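PDB 6AOK: Ceg4 from Legionella pneumophila subsp. pneumophila, which acts as a magnesium-binding phosphotyrosine phosphatase that attenuates eukaryotic MAPK signalling, probably through the HAD-like domain held in this chain. Local coordinates for residues A[62-74]-A[117-129]. Numbering follows the deposited sequence. Where two conformers were deposited one is given.
Sequences EAQALFEAKYGKY and EYIKAVFKYQGFS
Y125 is clamped between F67 and Y74: F67 CB lies over one face of its ring, 3.9 Å from the ring centroid, and Y74 CB over the opposite face, 4.1 Å from that centroid. With CG anti to the backbone N, the Y125 ring reaches across to the end of helix 62-71, where its hydroxyl donates a very short hydrogen bond to the carbonyl of G72 (OH to O, 2.5 Å). That oxygen lies in the ring plane, so the bond and the two faces together fix the ring. The F67 ring is nearly parallel to Y125 (28°) but slid aside, its CZ meeting V122 CG2 at 3.7 Å; the Y74 ring instead turns an edge to the Y125 face in an offset edge-to-face pair, planes at 61°. Y74 also takes Q126 CA over one face. Q126 OE1 accepts from M89 N, which holds the amide; its NE2 adds a weak bond to Y74 OH (3.2 Å). The bent Q64 chain crosses Y125 at about a right angle; waters link its OE1 to A121 O and its NE2 to Y125 O, and NE2 donates to E68 OE2 (2.9 Å). F67 and Y125 are reciprocal knobs in holes between segments 62-71 and 117-125, crossing at -56°. Helix 60-71, in the long insertion between strands 13-17 and 106-111 where HAD phosphatases often carry a cap, thus packs on helix 116-125, which follows core strand 106-111 and touches strand 136-139.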
loop_
_atom_site.group_PDB
_atom_site.type_symbol
_atom_site.label_atom_id
_atom_site.label_comp_id
_atom_site.label_asym_id
_atom_site.label_seq_id
_atom_site.Cartn_x
_atom_site.Cartn_y
_atom_site.Cartn_z
ATOM N N GLU A 62 -7.167 -19.200 5.809
ATOM C CA GLU A 62 -8.619 -19.037 5.821
ATOM C C GLU A 62 -9.043 -17.781 5.082
ATOM O O GLU A 62 -10.049 -17.784 4.372
ATOM C CB GLU A 62 -9.158 -18.933 7.245
ATOM C CG GLU A 62 -8.729 -19.954 8.264
ATOM C CD GLU A 62 -9.453 -19.704 9.601
ATOM O OE1 GLU A 62 -10.619 -20.086 9.640
ATOM O OE2 GLU A 62 -8.878 -19.158 10.588
ATOM N N ALA A 63 -8.307 -16.666 5.282
ATOM C CA ALA A 63 -8.637 -15.443 4.552
ATOM C C ALA A 63 -8.510 -15.669 3.051
ATOM O O ALA A 63 -9.344 -15.205 2.255
ATOM C CB ALA A 63 -7.722 -14.286 4.990
ATOM N N GLN A 64 -7.474 -16.401 2.649
ATOM C CA GLN A 64 -7.320 -16.731 1.235
ATOM C C GLN A 64 -8.539 -17.499 0.714
ATOM O O GLN A 64 -9.049 -17.223 -0.385
ATOM C CB GLN A 64 -6.025 -17.537 1.068
ATOM C CG GLN A 64 -5.811 -18.051 -0.333
ATOM C CD GLN A 64 -5.293 -16.977 -1.293
ATOM O OE1 GLN A 64 -4.871 -15.848 -0.869
ATOM N NE2 GLN A 64 -5.346 -17.300 -2.596
ATOM N N ALA A 65 -9.010 -18.481 1.486
ATOM C CA ALA A 65 -10.176 -19.264 1.082
ATOM C C ALA A 65 -11.409 -18.388 0.911
ATOM O O ALA A 65 -12.204 -18.587 -0.020
ATOM C CB ALA A 65 -10.460 -20.353 2.118
ATOM N N LEU A 66 -11.586 -17.419 1.807
ATOM C CA LEU A 66 -12.712 -16.487 1.702
ATOM C C LEU A 66 -12.584 -15.552 0.490
ATOM O O LEU A 66 -13.587 -15.253 -0.185
ATOM C CB LEU A 66 -12.816 -15.689 3.003
ATOM C CG LEU A 66 -13.290 -16.564 4.182
ATOM C CD1 LEU A 66 -13.036 -15.871 5.550
ATOM C CD2 LEU A 66 -14.781 -16.861 4.068
ATOM N N PHE A 67 -11.373 -15.062 0.204
ATOM C CA PHE A 67 -11.182 -14.285 -1.012
ATOM C C PHE A 67 -11.495 -15.124 -2.239
ATOM O O PHE A 67 -12.184 -14.670 -3.165
ATOM C CB PHE A 67 -9.753 -13.764 -1.106
ATOM C CG PHE A 67 -9.540 -12.449 -0.427
ATOM C CD1 PHE A 67 -9.204 -12.388 0.926
ATOM C CD2 PHE A 67 -9.640 -11.287 -1.144
ATOM C CE1 PHE A 67 -8.992 -11.185 1.551
ATOM C CE2 PHE A 67 -9.445 -10.058 -0.525
ATOM C CZ PHE A 67 -9.129 -10.007 0.824
ATOM N N GLU A 68 -10.989 -16.357 -2.274
ATOM C CA GLU A 68 -11.283 -17.205 -3.430
ATOM C C GLU A 68 -12.776 -17.555 -3.515
ATOM O O GLU A 68 -13.308 -17.747 -4.614
ATOM C CB GLU A 68 -10.426 -18.487 -3.385
ATOM C CG GLU A 68 -8.940 -18.231 -3.615
ATOM C CD GLU A 68 -8.090 -19.494 -3.539
ATOM O OE1 GLU A 68 -8.654 -20.559 -3.217
ATOM O OE2 GLU A 68 -6.864 -19.416 -3.792
ATOM N N ALA A 69 -13.450 -17.720 -2.392
ATOM C CA ALA A 69 -14.894 -17.996 -2.435
ATOM C C ALA A 69 -15.660 -16.815 -3.029
ATOM O O ALA A 69 -16.630 -16.992 -3.783
ATOM C CB ALA A 69 -15.436 -18.287 -1.035
ATOM N N LYS A 70 -15.202 -15.607 -2.733
ATOM C CA LYS A 70 -15.869 -14.402 -3.198
ATOM C C LYS A 70 -15.545 -14.112 -4.657
ATOM O O LYS A 70 -16.454 -13.828 -5.445
ATOM C CB LYS A 70 -15.482 -13.219 -2.309
ATOM C CG LYS A 70 -16.247 -11.958 -2.699
ATOM C CD LYS A 70 -16.039 -10.887 -1.703
ATOM C CE LYS A 70 -16.731 -9.556 -2.100
ATOM N NZ LYS A 70 -18.205 -9.666 -2.326
ATOM N N TYR A 71 -14.275 -14.203 -5.044
ATOM C CA TYR A 71 -13.807 -13.716 -6.339
ATOM C C TYR A 71 -13.343 -14.815 -7.276
ATOM O O TYR A 71 -13.005 -14.519 -8.431
ATOM C CB TYR A 71 -12.654 -12.716 -6.154
ATOM C CG TYR A 71 -13.007 -11.453 -5.396
ATOM C CD1 TYR A 71 -12.473 -11.192 -4.138
ATOM C CD2 TYR A 71 -13.853 -10.504 -5.954
ATOM C CE1 TYR A 71 -12.782 -10.080 -3.476
ATOM C CE2 TYR A 71 -14.176 -9.359 -5.273
ATOM C CZ TYR A 71 -13.634 -9.147 -4.036
ATOM O OH TYR A 71 -13.932 -8.005 -3.324
ATOM N N GLY A 72 -13.317 -16.082 -6.826
ATOM C CA GLY A 72 -12.693 -17.110 -7.604
ATOM C C GLY A 72 -11.192 -16.977 -7.509
ATOM O O GLY A 72 -10.658 -16.110 -6.795
ATOM N N LYS A 73 -10.503 -17.846 -8.257
ATOM C CA LYS A 73 -9.047 -17.876 -8.246
ATOM C C LYS A 73 -8.504 -16.670 -8.971
ATOM O O LYS A 73 -9.030 -16.266 -10.004
ATOM C CB LYS A 73 -8.513 -19.146 -8.915
ATOM C CG LYS A 73 -8.156 -20.291 -7.969
ATOM C CD LYS A 73 -9.403 -20.953 -7.444
ATOM C CE LYS A 73 -9.233 -21.482 -6.023
ATOM N NZ LYS A 73 -10.460 -22.205 -5.479
ATOM N N TYR A 74 -7.440 -16.088 -8.433
ATOM C CA TYR A 74 -6.817 -14.959 -9.116
ATOM C C TYR A 74 -5.830 -15.443 -10.163
ATOM O O TYR A 74 -4.641 -15.147 -10.133
ATOM C CB TYR A 74 -6.130 -14.043 -8.130
ATOM C CG TYR A 74 -5.855 -12.686 -8.704
ATOM C CD1 TYR A 74 -6.864 -11.737 -8.796
ATOM C CD2 TYR A 74 -4.581 -12.332 -9.120
ATOM C CE1 TYR A 74 -6.623 -10.510 -9.314
ATOM C CE2 TYR A 74 -4.330 -11.091 -9.613
ATOM C CZ TYR A 74 -5.349 -10.183 -9.709
ATOM O OH TYR A 74 -5.105 -8.920 -10.217
ATOM N N GLU A 117 -2.756 -7.328 8.700
ATOM C CA GLU A 117 -3.171 -8.691 8.318
ATOM C C GLU A 117 -4.050 -8.643 7.078
ATOM O O GLU A 117 -3.962 -9.520 6.197
ATOM C CB GLU A 117 -3.907 -9.432 9.444
ATOM C CG GLU A 117 -3.141 -9.523 10.705
ATOM C CD GLU A 117 -3.574 -8.430 11.706
ATOM O OE1 GLU A 117 -3.601 -7.205 11.379
ATOM O OE2 GLU A 117 -3.889 -8.815 12.830
ATOM N N TYR A 118 -4.858 -7.600 6.969
ATOM C CA TYR A 118 -5.793 -7.506 5.856
ATOM C C TYR A 118 -5.060 -7.161 4.575
ATOM O O TYR A 118 -5.304 -7.758 3.512
ATOM C CB TYR A 118 -6.830 -6.420 6.152
ATOM C CG TYR A 118 -7.766 -6.276 4.979
ATOM C CD1 TYR A 118 -7.745 -5.142 4.165
ATOM C CD2 TYR A 118 -8.668 -7.306 4.681
ATOM C CE1 TYR A 118 -8.646 -5.035 3.047
ATOM C CE2 TYR A 118 -9.553 -7.205 3.598
ATOM C CZ TYR A 118 -9.528 -6.075 2.791
ATOM O OH TYR A 118 -10.434 -5.922 1.765
ATOM N N ILE A 119 -4.169 -6.172 4.660
ATOM C CA ILE A 119 -3.391 -5.749 3.505
ATOM C C ILE A 119 -2.575 -6.918 2.961
ATOM O O ILE A 119 -2.584 -7.177 1.759
ATOM C CB ILE A 119 -2.505 -4.536 3.881
ATOM C CG1 ILE A 119 -3.398 -3.308 4.163
ATOM C CG2 ILE A 119 -1.478 -4.292 2.804
ATOM C CD1 ILE A 119 -2.623 -2.172 4.901
ATOM N N LYS A 120 -1.914 -7.681 3.847
ATOM C CA LYS A 120 -1.123 -8.817 3.387
ATOM C C LYS A 120 -1.998 -9.890 2.743
ATOM O O LYS A 120 -1.561 -10.572 1.797
ATOM C CB LYS A 120 -0.340 -9.406 4.548
ATOM C CG LYS A 120 0.771 -8.502 5.046
ATOM C CD LYS A 120 1.502 -9.345 6.100
ATOM C CE LYS A 120 2.311 -8.538 6.951
ATOM N NZ LYS A 120 2.878 -9.481 8.018
ATOM N N ALA A 121 -3.216 -10.084 3.257
ATOM C CA ALA A 121 -4.113 -11.054 2.616
ATOM C C ALA A 121 -4.515 -10.594 1.220
ATOM O O ALA A 121 -4.662 -11.428 0.325
ATOM C CB ALA A 121 -5.362 -11.303 3.457
ATOM N N VAL A 122 -4.735 -9.284 1.013
ATOM C CA VAL A 122 -5.080 -8.805 -0.325
ATOM C C VAL A 122 -3.929 -9.036 -1.298
ATOM O O VAL A 122 -4.130 -9.508 -2.430
ATOM C CB VAL A 122 -5.479 -7.312 -0.306
ATOM C CG1 VAL A 122 -5.618 -6.806 -1.793
ATOM C CG2 VAL A 122 -6.823 -7.145 0.470
ATOM N N PHE A 123 -2.715 -8.611 -0.914
ATOM C CA PHE A 123 -1.544 -8.852 -1.767
ATOM C C PHE A 123 -1.372 -10.330 -2.042
ATOM O O PHE A 123 -1.097 -10.735 -3.171
ATOM C CB PHE A 123 -0.269 -8.303 -1.082
ATOM C CG PHE A 123 -0.023 -6.831 -1.341
ATOM C CD1 PHE A 123 -0.600 -5.849 -0.519
ATOM C CD2 PHE A 123 0.803 -6.443 -2.380
ATOM C CE1 PHE A 123 -0.385 -4.520 -0.737
ATOM C CE2 PHE A 123 1.014 -5.068 -2.654
ATOM C CZ PHE A 123 0.438 -4.106 -1.835
ATOM N N LYS A 124 -1.524 -11.158 -1.022
ATOM C CA LYS A 124 -1.373 -12.613 -1.201
ATOM C C LYS A 124 -2.403 -13.149 -2.167
ATOM O O LYS A 124 -2.089 -13.974 -3.035
ATOM C CB LYS A 124 -1.513 -13.317 0.154
ATOM C CG LYS A 124 -1.421 -14.874 0.191
ATOM C CD LYS A 124 -0.112 -15.347 -0.374
ATOM C CE LYS A 124 1.100 -14.644 0.250
ATOM N NZ LYS A 124 2.352 -14.978 -0.533
ATOM N N TYR A 125 -3.657 -12.735 -2.001
ATOM C CA TYR A 125 -4.690 -13.212 -2.910
ATOM C C TYR A 125 -4.334 -12.832 -4.337
ATOM O O TYR A 125 -4.608 -13.592 -5.302
ATOM C CB TYR A 125 -6.045 -12.617 -2.519
ATOM C CG TYR A 125 -7.078 -12.910 -3.582
ATOM C CD1 TYR A 125 -7.477 -14.228 -3.836
ATOM C CD2 TYR A 125 -7.625 -11.898 -4.332
ATOM C CE1 TYR A 125 -8.391 -14.520 -4.839
ATOM C CE2 TYR A 125 -8.543 -12.175 -5.328
ATOM C CZ TYR A 125 -8.906 -13.481 -5.587
ATOM O OH TYR A 125 -9.808 -13.780 -6.616
ATOM N N GLN A 126 -3.732 -11.641 -4.506
ATOM C CA GLN A 126 -3.484 -11.137 -5.854
ATOM C C GLN A 126 -2.112 -11.521 -6.395
ATOM O O GLN A 126 -1.657 -10.940 -7.384
ATOM C CB GLN A 126 -3.741 -9.621 -5.917
ATOM C CG GLN A 126 -5.273 -9.309 -5.663
ATOM C CD GLN A 126 -5.634 -7.900 -6.023
ATOM O OE1 GLN A 126 -5.778 -7.035 -5.150
ATOM N NE2 GLN A 126 -5.770 -7.638 -7.315
ATOM N N GLY A 127 -1.507 -12.549 -5.855
ATOM C CA GLY A 127 -0.426 -13.213 -6.548
ATOM C C GLY A 127 0.933 -12.812 -6.057
ATOM O O GLY A 127 1.920 -13.138 -6.707
ATOM N N PHE A 128 1.008 -12.063 -4.968
ATOM C CA PHE A 128 2.298 -11.668 -4.433
ATOM C C PHE A 128 2.921 -12.751 -3.560
ATOM O O PHE A 128 2.242 -13.405 -2.778
ATOM C CB PHE A 128 2.126 -10.357 -3.661
ATOM C CG PHE A 128 1.985 -9.188 -4.574
ATOM C CD1 PHE A 128 0.760 -8.886 -5.127
ATOM C CD2 PHE A 128 3.097 -8.460 -4.973
ATOM C CE1 PHE A 128 0.610 -7.788 -5.985
ATOM C CE2 PHE A 128 2.974 -7.377 -5.846
ATOM C CZ PHE A 128 1.734 -7.032 -6.341
ATOM N N SER A 129 4.239 -12.926 -3.681
ATOM C CA SER A 129 4.944 -13.930 -2.897
ATOM C C SER A 129 5.216 -13.399 -1.493
ATOM O O SER A 129 5.163 -12.205 -1.247
ATOM C CB SER A 129 6.259 -14.299 -3.566
ATOM O OG SER A 129 7.126 -13.177 -3.436
HETATM O O HOH W 1 -5.000 -14.170 0.928
HETATM O O HOH W 2 -4.510 -16.354 -4.948
#